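PDB 6QGL: VP5, which is a viral envelope protein that probably drives fusion of the membrane of a haloarchaeal pleomorphic virus with that of its host cell. Local coordinates for residues G10-S15 with E377-T382; N60-M65 with F229-A234; M65-N70 with Q442-F447. All coordinates share one frame; numbering follows the deposited sequence.

Interaction 1: G10-S15 with E377-T382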
loop_
_atom_site.group_PDB
_atom_site.type_symbol
_atom_site.label_atom_id
_atom_site.label_comp_id
_atom_site.label_asym_id
_atom_site.label_seq_id
_atom_site.Cartn_x
_atom_site.Cartn_y
_atom_site.Cartn_z
ATOM N N GLY A 10 1.976 -5.543 8.578
ATOM C CA GLY A 10 1.119 -6.019 7.486
ATOM C C GLY A 10 0.348 -7.278 7.815
ATOM O O GLY A 10 -0.422 -7.293 8.773
ATOM N N ALA A 11 0.533 -8.339 6.999
ATOM C CA ALA A 11 -0.118 -9.641 7.205
ATOM C C ALA A 11 0.461 -10.219 8.482
ATOM O O ALA A 11 1.676 -10.152 8.672
ATOM C CB ALA A 11 0.160 -10.556 6.024
ATOM N N ALA A 12 -0.376 -10.745 9.394
ATOM C CA ALA A 12 0.106 -11.286 10.676
ATOM C C ALA A 12 1.292 -12.250 10.476
ATOM O O ALA A 12 2.228 -12.282 11.285
ATOM C CB ALA A 12 -1.033 -11.979 11.404
ATOM N N ALA A 13 1.272 -12.991 9.346
ATOM C CA ALA A 13 2.301 -13.944 8.961
ATOM C C ALA A 13 3.570 -13.283 8.463
ATOM O O ALA A 13 4.619 -13.876 8.576
ATOM C CB ALA A 13 1.769 -14.890 7.896
ATOM N N ILE A 14 3.499 -12.130 7.822
ATOM C CA ILE A 14 4.713 -11.480 7.324
ATOM C C ILE A 14 4.667 -10.014 7.750
ATOM O O ILE A 14 3.657 -9.348 7.482
ATOM C CB ILE A 14 4.937 -11.650 5.788
ATOM C CG1 ILE A 14 4.740 -13.109 5.332
ATOM C CG2 ILE A 14 6.322 -11.147 5.356
ATOM C CD1 ILE A 14 4.439 -13.222 3.914
ATOM N N SER A 15 5.730 -9.502 8.404
ATOM C CA SER A 15 5.819 -8.105 8.853
ATOM C C SER A 15 5.598 -7.130 7.681
ATOM O O SER A 15 5.208 -5.982 7.897
ATOM C CB SER A 15 7.164 -7.863 9.531
ATOM O OG SER A 15 7.295 -8.675 10.688
ATOM N N GLU A 377 -1.220 -15.744 18.824
ATOM C CA GLU A 377 -2.376 -15.360 18.011
ATOM C C GLU A 377 -2.341 -16.014 16.618
ATOM O O GLU A 377 -1.334 -15.880 15.915
ATOM C CB GLU A 377 -2.506 -13.824 17.913
ATOM C CG GLU A 377 -3.798 -13.343 17.259
ATOM C CD GLU A 377 -4.422 -12.077 17.817
ATOM O OE1 GLU A 377 -3.685 -11.092 18.051
ATOM O OE2 GLU A 377 -5.661 -12.066 18.000
ATOM N N PRO A 378 -3.425 -16.728 16.216
ATOM C CA PRO A 378 -3.445 -17.334 14.874
ATOM C C PRO A 378 -3.507 -16.258 13.790
ATOM O O PRO A 378 -4.167 -15.232 13.977
ATOM C CB PRO A 378 -4.703 -18.207 14.895
ATOM C CG PRO A 378 -5.590 -17.572 15.894
ATOM C CD PRO A 378 -4.691 -16.978 16.939
ATOM N N TYR A 379 -2.787 -16.475 12.681
ATOM C CA TYR A 379 -2.705 -15.518 11.579
ATOM C C TYR A 379 -3.964 -15.508 10.722
ATOM O O TYR A 379 -4.488 -16.572 10.383
ATOM C CB TYR A 379 -1.463 -15.778 10.709
ATOM C CG TYR A 379 -0.158 -15.956 11.462
ATOM C CD1 TYR A 379 0.182 -15.118 12.522
ATOM C CD2 TYR A 379 0.781 -16.896 11.052
ATOM C CE1 TYR A 379 1.398 -15.250 13.191
ATOM C CE2 TYR A 379 2.000 -17.041 11.715
ATOM C CZ TYR A 379 2.307 -16.212 12.781
ATOM O OH TYR A 379 3.508 -16.347 13.435
ATOM N N GLU A 380 -4.439 -14.296 10.368
ATOM C CA GLU A 380 -5.631 -14.062 9.539
ATOM C C GLU A 380 -5.393 -14.577 8.113
ATOM O O GLU A 380 -4.357 -14.278 7.514
ATOM C CB GLU A 380 -6.015 -12.564 9.527
ATOM C CG GLU A 380 -6.458 -12.003 10.876
ATOM C CD GLU A 380 -6.876 -10.541 10.931
ATOM O OE1 GLU A 380 -6.565 -9.781 9.985
ATOM O OE2 GLU A 380 -7.513 -10.152 11.936
ATOM N N GLY A 381 -6.336 -15.373 7.611
ATOM C CA GLY A 381 -6.258 -15.972 6.282
ATOM C C GLY A 381 -5.485 -17.278 6.227
ATOM O O GLY A 381 -5.199 -17.778 5.134
ATOM N N THR A 382 -5.120 -17.832 7.403
ATOM C CA THR A 382 -4.401 -19.107 7.514
ATOM C C THR A 382 -5.128 -20.048 8.457
ATOM O O THR A 382 -5.839 -19.598 9.358
ATOM C CB THR A 382 -2.931 -18.943 7.975
ATOM O OG1 THR A 382 -2.881 -18.520 9.337
ATOM C CG2 THR A 382 -2.107 -18.027 7.079
#

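Interaction 2: N60-M65 with F229-A234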
loop_
_atom_site.group_PDB
_atom_site.type_symbol
_atom_site.label_atom_id
_atom_site.label_comp_id
_atom_site.label_asym_id
_atom_site.label_seq_id
_atom_site.Cartn_x
_atom_site.Cartn_y
_atom_site.Cartn_z
ATOM N N ASN A 60 -5.018 -0.070 4.583
ATOM C CA ASN A 60 -5.348 0.284 3.202
ATOM C C ASN A 60 -4.558 1.519 2.778
ATOM O O ASN A 60 -3.964 1.518 1.698
ATOM C CB ASN A 60 -6.860 0.522 3.051
ATOM C CG ASN A 60 -7.269 1.167 1.746
ATOM O OD1 ASN A 60 -7.191 0.562 0.670
ATOM N ND2 ASN A 60 -7.711 2.415 1.818
ATOM N N ASN A 61 -4.534 2.560 3.639
ATOM C CA ASN A 61 -3.820 3.811 3.382
ATOM C C ASN A 61 -2.306 3.599 3.314
ATOM O O ASN A 61 -1.658 4.221 2.473
ATOM C CB ASN A 61 -4.201 4.891 4.400
ATOM C CG ASN A 61 -5.626 5.398 4.291
ATOM O OD1 ASN A 61 -6.354 5.144 3.324
ATOM N ND2 ASN A 61 -6.064 6.132 5.302
ATOM N N GLN A 62 -1.754 2.685 4.160
ATOM C CA GLN A 62 -0.328 2.334 4.168
ATOM C C GLN A 62 0.047 1.693 2.826
ATOM O O GLN A 62 0.964 2.162 2.158
ATOM C CB GLN A 62 0.030 1.363 5.320
ATOM C CG GLN A 62 -0.019 1.923 6.749
ATOM C CD GLN A 62 0.901 3.086 7.050
ATOM O OE1 GLN A 62 2.055 3.146 6.610
ATOM N NE2 GLN A 62 0.406 4.029 7.840
ATOM N N SER A 63 -0.716 0.672 2.402
ATOM C CA SER A 63 -0.479 -0.051 1.152
ATOM C C SER A 63 -0.610 0.795 -0.115
ATOM O O SER A 63 0.098 0.508 -1.077
ATOM C CB SER A 63 -1.373 -1.281 1.060
ATOM O OG SER A 63 -2.748 -0.940 1.036
ATOM N N THR A 64 -1.484 1.821 -0.135
ATOM C CA THR A 64 -1.665 2.622 -1.351
ATOM C C THR A 64 -0.911 3.963 -1.340
ATOM O O THR A 64 0.048 4.102 -2.094
ATOM C CB THR A 64 -3.156 2.812 -1.689
ATOM O OG1 THR A 64 -3.796 3.519 -0.628
ATOM C CG2 THR A 64 -3.873 1.491 -1.949
ATOM N N MET A 65 -1.295 4.913 -0.469
ATOM C CA MET A 65 -0.733 6.270 -0.456
ATOM C C MET A 65 0.477 6.502 0.452
ATOM O O MET A 65 1.511 6.975 -0.017
ATOM C CB MET A 65 -1.825 7.305 -0.108
ATOM C CG MET A 65 -3.190 6.992 -0.694
ATOM S SD MET A 65 -3.310 7.354 -2.458
ATOM C CE MET A 65 -4.750 6.420 -2.886
ATOM N N PHE A 229 -0.296 13.403 10.189
ATOM C CA PHE A 229 0.072 14.495 9.292
ATOM C C PHE A 229 1.462 14.256 8.710
ATOM O O PHE A 229 1.652 14.480 7.524
ATOM C CB PHE A 229 -0.000 15.862 9.991
ATOM C CG PHE A 229 0.577 16.992 9.167
ATOM C CD1 PHE A 229 -0.164 17.578 8.146
ATOM C CD2 PHE A 229 1.871 17.448 9.392
ATOM C CE1 PHE A 229 0.374 18.608 7.375
ATOM C CE2 PHE A 229 2.410 18.480 8.619
ATOM C CZ PHE A 229 1.650 19.068 7.629
ATOM N N SER A 230 2.419 13.794 9.537
ATOM C CA SER A 230 3.788 13.502 9.114
ATOM C C SER A 230 3.829 12.474 7.970
ATOM O O SER A 230 4.638 12.627 7.058
ATOM C CB SER A 230 4.632 13.034 10.296
ATOM O OG SER A 230 4.256 11.741 10.740
ATOM N N GLU A 231 2.936 11.458 8.006
ATOM C CA GLU A 231 2.846 10.422 6.973
ATOM C C GLU A 231 2.211 10.966 5.681
ATOM O O GLU A 231 2.779 10.795 4.597
ATOM C CB GLU A 231 2.086 9.184 7.499
ATOM C CG GLU A 231 2.923 8.287 8.403
ATOM C CD GLU A 231 2.279 7.034 8.978
ATOM O OE1 GLU A 231 3.029 6.199 9.534
ATOM O OE2 GLU A 231 1.036 6.890 8.910
ATOM N N TRP A 232 1.048 11.634 5.807
ATOM C CA TRP A 232 0.302 12.214 4.687
ATOM C C TRP A 232 1.028 13.376 4.009
ATOM O O TRP A 232 1.008 13.470 2.781
ATOM C CB TRP A 232 -1.105 12.633 5.133
ATOM C CG TRP A 232 -2.039 11.474 5.302
ATOM C CD1 TRP A 232 -2.225 10.726 6.427
ATOM C CD2 TRP A 232 -2.888 10.906 4.298
ATOM N NE1 TRP A 232 -3.152 9.738 6.193
ATOM C CE2 TRP A 232 -3.581 9.828 4.895
ATOM C CE3 TRP A 232 -3.149 11.221 2.954
ATOM C CZ2 TRP A 232 -4.512 9.053 4.194
ATOM C CZ3 TRP A 232 -4.059 10.444 2.255
ATOM C CH2 TRP A 232 -4.733 9.377 2.875
ATOM N N ASN A 233 1.667 14.254 4.805
ATOM C CA ASN A 233 2.419 15.406 4.303
ATOM C C ASN A 233 3.696 14.991 3.589
ATOM O O ASN A 233 4.117 15.688 2.667
ATOM C CB ASN A 233 2.723 16.405 5.417
ATOM C CG ASN A 233 3.336 17.699 4.945
ATOM O OD1 ASN A 233 4.479 18.027 5.281
ATOM N ND2 ASN A 233 2.589 18.461 4.156
ATOM N N ALA A 234 4.307 13.861 4.008
ATOM C CA ALA A 234 5.522 13.320 3.395
ATOM C C ALA A 234 5.271 13.020 1.917
ATOM O O ALA A 234 6.055 13.445 1.069
ATOM C CB ALA A 234 5.969 12.061 4.123
#

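Interaction 3: M65-N70 with Q442-F447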
loop_
_atom_site.group_PDB
_atom_site.type_symbol
_atom_site.label_atom_id
_atom_site.label_comp_id
_atom_site.label_asym_id
_atom_site.label_seq_id
_atom_site.Cartn_x
_atom_site.Cartn_y
_atom_site.Cartn_z
ATOM N N MET A 65 -1.295 4.913 -0.469
ATOM C CA MET A 65 -0.733 6.270 -0.456
ATOM C C MET A 65 0.477 6.502 0.452
ATOM O O MET A 65 1.511 6.975 -0.017
ATOM C CB MET A 65 -1.825 7.305 -0.108
ATOM C CG MET A 65 -3.190 6.992 -0.694
ATOM S SD MET A 65 -3.310 7.354 -2.458
ATOM C CE MET A 65 -4.750 6.420 -2.886
ATOM N N VAL A 66 0.324 6.197 1.745
ATOM C CA VAL A 66 1.252 6.450 2.847
ATOM C C VAL A 66 2.637 5.759 2.726
ATOM O O VAL A 66 3.642 6.434 2.957
ATOM C CB VAL A 66 0.555 6.103 4.196
ATOM C CG1 VAL A 66 1.482 6.307 5.387
ATOM C CG2 VAL A 66 -0.735 6.909 4.381
ATOM N N ASP A 67 2.698 4.447 2.413
ATOM C CA ASP A 67 3.968 3.697 2.382
ATOM C C ASP A 67 4.620 3.488 1.005
ATOM O O ASP A 67 5.577 2.713 0.913
ATOM C CB ASP A 67 3.800 2.330 3.069
ATOM C CG ASP A 67 4.301 2.246 4.495
ATOM O OD1 ASP A 67 5.092 3.126 4.903
ATOM O OD2 ASP A 67 3.920 1.289 5.199
ATOM N N ASN A 68 4.149 4.167 -0.048
ATOM C CA ASN A 68 4.742 3.995 -1.379
ATOM C C ASN A 68 5.542 5.236 -1.821
ATOM O O ASN A 68 5.460 5.666 -2.971
ATOM C CB ASN A 68 3.666 3.569 -2.391
ATOM C CG ASN A 68 3.122 2.169 -2.184
ATOM O OD1 ASN A 68 1.955 1.888 -2.464
ATOM N ND2 ASN A 68 3.947 1.252 -1.701
ATOM N N GLN A 69 6.333 5.792 -0.889
ATOM C CA GLN A 69 7.149 6.999 -1.079
ATOM C C GLN A 69 8.265 6.855 -2.113
ATOM O O GLN A 69 8.456 7.762 -2.923
ATOM C CB GLN A 69 7.742 7.455 0.262
ATOM C CG GLN A 69 6.700 7.853 1.299
ATOM C CD GLN A 69 7.264 7.808 2.695
ATOM O OE1 GLN A 69 7.679 6.755 3.195
ATOM N NE2 GLN A 69 7.282 8.949 3.362
ATOM N N ASN A 70 9.004 5.733 -2.085
ATOM C CA ASN A 70 10.138 5.504 -2.983
ATOM C C ASN A 70 9.755 5.093 -4.419
ATOM O O ASN A 70 10.648 4.769 -5.205
ATOM C CB ASN A 70 11.124 4.510 -2.373
ATOM C CG ASN A 70 11.843 5.043 -1.160
ATOM O OD1 ASN A 70 12.564 6.049 -1.217
ATOM N ND2 ASN A 70 11.671 4.375 -0.033
ATOM N N GLN A 442 5.330 -5.427 0.746
ATOM C CA GLN A 442 6.532 -4.615 0.946
ATOM C C GLN A 442 7.201 -5.154 2.204
ATOM O O GLN A 442 6.798 -4.788 3.310
ATOM C CB GLN A 442 6.217 -3.112 1.086
ATOM C CG GLN A 442 7.468 -2.235 1.134
ATOM C CD GLN A 442 7.171 -0.776 1.357
ATOM O OE1 GLN A 442 6.372 -0.158 0.649
ATOM N NE2 GLN A 442 7.840 -0.183 2.331
ATOM N N LEU A 443 8.189 -6.057 2.032
ATOM C CA LEU A 443 8.921 -6.714 3.121
ATOM C C LEU A 443 9.552 -5.708 4.068
ATOM O O LEU A 443 10.343 -4.874 3.631
ATOM C CB LEU A 443 9.959 -7.723 2.591
ATOM C CG LEU A 443 9.502 -8.700 1.492
ATOM C CD1 LEU A 443 10.674 -9.474 0.941
ATOM C CD2 LEU A 443 8.437 -9.669 1.990
ATOM N N LYS A 444 9.136 -5.740 5.346
ATOM C CA LYS A 444 9.612 -4.823 6.388
ATOM C C LYS A 444 10.505 -5.518 7.412
ATOM O O LYS A 444 11.406 -4.889 7.970
ATOM C CB LYS A 444 8.431 -4.134 7.095
ATOM C CG LYS A 444 7.603 -3.211 6.200
ATOM C CD LYS A 444 8.193 -1.808 6.089
ATOM C CE LYS A 444 7.180 -0.824 5.573
ATOM N NZ LYS A 444 7.757 0.538 5.424
ATOM N N GLY A 445 10.233 -6.798 7.651
ATOM C CA GLY A 445 10.978 -7.622 8.592
ATOM C C GLY A 445 11.993 -8.517 7.917
ATOM O O GLY A 445 11.869 -8.814 6.724
ATOM N N ALA A 446 12.996 -8.958 8.700
ATOM C CA ALA A 446 14.097 -9.823 8.279
ATOM C C ALA A 446 13.636 -11.102 7.581
ATOM O O ALA A 446 12.733 -11.793 8.061
ATOM C CB ALA A 446 14.986 -10.158 9.466
ATOM N N PHE A 447 14.250 -11.385 6.424
ATOM C CA PHE A 447 13.962 -12.549 5.595
ATOM C C PHE A 447 15.251 -13.234 5.156
ATOM O O PHE A 447 16.298 -12.588 5.072
ATOM C CB PHE A 447 13.130 -12.138 4.361
ATOM C CG PHE A 447 13.779 -11.166 3.395
ATOM C CD1 PHE A 447 14.638 -11.618 2.396
ATOM C CD2 PHE A 447 13.480 -9.811 3.441
ATOM C CE1 PHE A 447 15.227 -10.724 1.497
ATOM C CE2 PHE A 447 14.060 -8.918 2.531
ATOM C CZ PHE A 447 14.931 -9.381 1.568
#

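Interaction 1: G10-S15 with E377-T382
An aromatic–alanine contact between two turn-forming loops, carried by the ring of Y379, docks the N-terminal region against the beta-rich part of the chain. Residues 10-15 lie where a transmembrane helix is predicted from the sequence, yet here they run as irregular loop, with a type I turn from A11 to I14 closed by the bond from I14 N to A11 O (2.8 Å). The turn offers its two corner residues to the tyrosine. A13 lies over one face of the ring: its CA makes a CH-pi contact 4.0 Å from the Y379 ring centroid, only 13° off the normal, while its CB lies 3.9 Å from Y379 CD2. A12 approaches obliquely, with its CB 3.5 Å from Y379 CD1. The ring meets both because Y379 CG sits beside the backbone N and opposite the carbonyl carbon (chi1 -48°), and the CB of Y379 itself points at the alanines. From Y379 on, the backbone makes a type II turn to T382, with G381 at a positive phi. Y379 O takes two bonds from T382 on the same face of its plane, 2.7 Å from T382 OG1 and 3.3 Å from T382 N; the hydroxyl comes from above that plane. The loop is thereby tied to the start of strand 382-388. T314, in the loop between strands 305-311 and 317-324, hydrogen-bonds A13 O through OG1 and also touches Y379, while F429 of strand 422-431 and W360, just after strand 357-359, meet the ring edge-to-face.

Interaction 2: N60-M65 with F229-A234
Q62 and E231 both set CG beside the backbone N and opposite the carbonyl carbon, but Q62 then bends at chi2 (-60°) whereas E231 stays extended, and their polar ends meet between the helices. This is helix-helix packing within the helical part of the envelope protein: helix 43-66 near its C-terminal end against the first turns of helix 229-257, with Q62 CA and E231 CA 9.1 Å apart. Q62 NE2 donates to E231 OE2 at 3.1 Å, with an N-H...O angle of 147°. The acceptor lies nearly in the amide plane, but the donor stands above the carboxylate plane, and the two side chains cross at about a right angle. Such a bond is moderately bent and leans on a single carboxylate oxygen. The second meeting is more buried. The indole of W232 reaches the N61 amide, whose plane is turned 82° from that of the indole, and the ring is further packed by F119 and W123 of helix 97-140, the latter edge-to-face. T126 of the same helix hydrogen-bonds N61 ND2, which fixes the amide where that nitrogen lies in the indole plane at its edge, 3.5 Å from W232 CZ2.

Interaction 3: M65-N70 with Q442-F447
D67, Q442 and K444 make nearly all of this contact, in which the C-terminal end of helix 43-66 faces the end of strand 438-443. D67 contributes the largest share. It is the first residue past the helix to leave helical geometry, and its backbone N is probably still bonded to Q62 O at 2.9 Å, a span of five residues that makes the last turn wider than an alpha-helical one. Its CB is directed toward residues 442-447, and the carboxylate meets K444; the two side chains approach each other head-on from their two segments. K444 bends at chi2 (-84°) and then runs straight through chi3 and chi4, which carries its ammonium group to the carboxylate. There D67 OD1 is 3.8 Å from K444 NZ and D67 OD2 is almost as near, 3.9 Å from the same nitrogen, so the lysine is not committed to one oxygen. The result is a long salt bridge, supplemented by K444 CE at 3.9 Å from D67 OD2.

Q442 lies buried next to this pair. With CG anti to the backbone N (chi1 -173°) and the chain extended beyond it, the side chain stretches straight toward the helix end, bringing its terminal amide beside the backbone carbonyl of D67. The Q442 side chain also touches I20, D346 and Y348, and its backbone is hydrogen-bonded to V17, which ties the N-terminal loop to the end of this edge strand of the six-stranded sheet. N68 packs on Y348 beside Q442.

At such separations the D67–K444 attraction is probably modest and tolerant of small shifts: a weak ion pair between two partly exposed side chains, set beside a buried amide that lies next to the carbonyl of D67.

Overall arrangement
Interactions 2 and 3 share M65 and use the same element, helix 43-66: its final turns pack on helix 229-257 in interaction 2, and its end faces strand 438-443 in interaction 3. V66, in the segment of interaction 3, packs on E231 and W232, joining the two. Both lie nearer the chain centre than interaction 1, which sits about 16 Å from it and keeps A12 exposed. Interaction 1 nonetheless touches interaction 3, where S15 meets K444 and G445. All three are partly buried, but their chemistry differs: alanines on an aromatic ring in interaction 1, a neutral amide bonded to a carboxylate beside a buried indole in interaction 2, and a long ion pair in interaction 3.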